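Local coordinates for protein complement factor H (Mus musculus, PDB 2YBY) that regulates complement in innate immunity, here as its sixth and seventh sushi domains, probably restraining attack on host surfaces, at residues Pro8-Tyr12 with Gly13-Tyr17. The protein carries 1 engineered substitution. Sequence-based numbering, arbitrary orientation.
Sequences PQFKY and GRLYY
Across a turn at Tyr12-Gly13, where Tyr12 takes up a left-handed backbone conformation, Pro8-Tyr12 doubles back beside strand 13-15, the two runs pointing 148° apart. No direct hydrogen bond joins them. Two waters bridge backbone to backbone instead, and a third joins Phe10 O to the Arg14 guanidinium. The first accepts the N-H of Leu15 and bonds to Pro8 O, the water oxygen lying 2.8 Å from Pro8 O; the second accepts the N-H of Phe10, its oxygen 2.9 Å from Phe10 N, and bonds to Gly13 O. Both carbonyls probably share their water with other acceptors. The second water also sits over the centre of one face of the Phe10 ring. The third donates to Phe10 O and receives a weak bond from Arg14 NH1, while Arg14 NH2 forms a salt bridge to Asp38.

The Phe10 ring packs against one side of the fold-back. With CG placed between its own backbone N and carbonyl carbon (chi1 47°), the ring reaches across to the other limb and lies obliquely against peptide atoms: CE2 is 3.4 Å from Gly13 C, and CZ is 3.7 Å from Arg14 CA. At the far end, the Pro8 ring and the Leu15 side chain cross at about a right angle, CG of Pro8 meeting CD1 of Leu15 at 3.7 Å. CD2 of Leu15 makes a looser contact with Phe10 CE1 at 4.4 Å. Tyr35 of strand 32-37 meets the Phe10 ring edge-to-face, and Leu52 touches both Pro8 and Phe10.

Gly13 brings no side chain to the place where the ring presses on the backbone. The returning loop thus combines an apolar side, joined to the interior of this sushi domain, with a water-bridged seam that satisfies Phe10 N and Leu15 N without a direct backbone hydrogen bond between the two limbs.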
# COMPACT_ATOMS: atom_id res chain seq x y z
N PRO A 8 1.56 -16.88 -8.51
CA PRO A 8 1.39 -15.42 -8.65
C PRO A 8 2.70 -14.65 -8.65
O PRO A 8 3.46 -14.74 -7.67
CB PRO A 8 0.53 -15.05 -7.45
CG PRO A 8 0.87 -16.02 -6.42
CD PRO A 8 1.27 -17.31 -7.13
N GLN A 9 2.95 -13.91 -9.74
CA GLN A 9 4.13 -13.04 -9.85
C GLN A 9 3.67 -11.63 -10.16
O GLN A 9 2.93 -11.43 -11.11
CB GLN A 9 5.06 -13.54 -10.92
CG GLN A 9 5.49 -14.96 -10.63
CD GLN A 9 6.58 -15.44 -11.55
OE1 GLN A 9 7.75 -15.17 -11.32
NE2 GLN A 9 6.20 -16.13 -12.60
N PHE A 10 4.02 -10.65 -9.30
CA PHE A 10 3.51 -9.28 -9.43
C PHE A 10 4.61 -8.27 -9.07
O PHE A 10 5.64 -8.69 -8.56
CB PHE A 10 2.29 -9.10 -8.51
CG PHE A 10 2.45 -9.61 -7.09
CD1 PHE A 10 2.19 -10.95 -6.78
CD2 PHE A 10 2.93 -8.79 -6.09
CE1 PHE A 10 2.32 -11.41 -5.47
CE2 PHE A 10 3.11 -9.27 -4.80
CZ PHE A 10 2.81 -10.58 -4.49
N LYS A 11 4.42 -6.98 -9.38
CA LYS A 11 5.44 -5.99 -9.08
C LYS A 11 5.46 -5.57 -7.64
O LYS A 11 4.44 -5.57 -6.95
CB LYS A 11 5.27 -4.71 -9.94
CG LYS A 11 5.50 -4.92 -11.42
CD LYS A 11 5.75 -3.60 -12.15
CE LYS A 11 7.21 -3.24 -12.25
NZ LYS A 11 7.39 -1.98 -13.02
N TYR A 12 6.64 -5.17 -7.20
CA TYR A 12 6.90 -4.59 -5.92
C TYR A 12 6.60 -5.44 -4.69
O TYR A 12 6.41 -4.92 -3.60
CB TYR A 12 6.19 -3.24 -5.80
CG TYR A 12 6.37 -2.36 -7.01
CD1 TYR A 12 7.64 -1.99 -7.46
CD2 TYR A 12 5.27 -1.87 -7.70
CE1 TYR A 12 7.80 -1.13 -8.54
CE2 TYR A 12 5.42 -1.01 -8.79
CZ TYR A 12 6.69 -0.68 -9.23
OH TYR A 12 6.86 0.17 -10.31
N GLY A 13 6.65 -6.74 -4.86
CA GLY A 13 6.49 -7.65 -3.75
C GLY A 13 6.45 -9.09 -4.20
O GLY A 13 6.55 -9.41 -5.40
N ARG A 14 6.26 -9.96 -3.20
CA ARG A 14 6.24 -11.40 -3.45
C ARG A 14 5.60 -12.19 -2.34
O ARG A 14 5.58 -11.76 -1.21
CB ARG A 14 7.69 -11.93 -3.61
CG ARG A 14 8.53 -11.52 -2.41
CD ARG A 14 9.93 -11.11 -2.74
NE ARG A 14 10.05 -9.73 -3.21
CZ ARG A 14 10.09 -9.31 -4.48
NH1 ARG A 14 9.99 -10.18 -5.48
NH2 ARG A 14 10.23 -8.02 -4.76
N LEU A 15 5.15 -13.38 -2.66
CA LEU A 15 4.72 -14.31 -1.63
C LEU A 15 5.89 -14.63 -0.70
O LEU A 15 7.07 -14.71 -1.12
CB LEU A 15 4.32 -15.67 -2.26
CG LEU A 15 3.11 -15.74 -3.18
CD1 LEU A 15 2.60 -17.17 -3.32
CD2 LEU A 15 2.03 -14.85 -2.74
N TYR A 16 5.56 -14.90 0.57
CA TYR A 16 6.51 -15.49 1.49
C TYR A 16 6.66 -16.96 1.04
O TYR A 16 5.75 -17.53 0.43
CB TYR A 16 6.01 -15.49 2.92
CG TYR A 16 6.07 -14.15 3.63
CD1 TYR A 16 7.19 -13.77 4.36
CD2 TYR A 16 4.98 -13.29 3.63
CE1 TYR A 16 7.24 -12.54 5.02
CE2 TYR A 16 5.00 -12.09 4.33
CZ TYR A 16 6.12 -11.74 5.06
OH TYR A 16 6.12 -10.53 5.73
N TYR A 17 7.82 -17.56 1.31
CA TYR A 17 8.03 -18.99 1.00
C TYR A 17 7.84 -19.34 -0.46
O TYR A 17 7.35 -20.43 -0.78
CB TYR A 17 7.09 -19.85 1.84
CG TYR A 17 7.27 -19.54 3.30
CD1 TYR A 17 8.51 -19.66 3.90
CD2 TYR A 17 6.20 -19.12 4.08
CE1 TYR A 17 8.69 -19.34 5.24
CE2 TYR A 17 6.36 -18.83 5.42
CZ TYR A 17 7.61 -18.93 6.00
OH TYR A 17 7.80 -18.63 7.33
O HOH W 1 5.35 -13.94 -5.76
O HOH W 2 5.78 -11.47 -7.15
O HOH W 3 8.39 -8.51 -7.57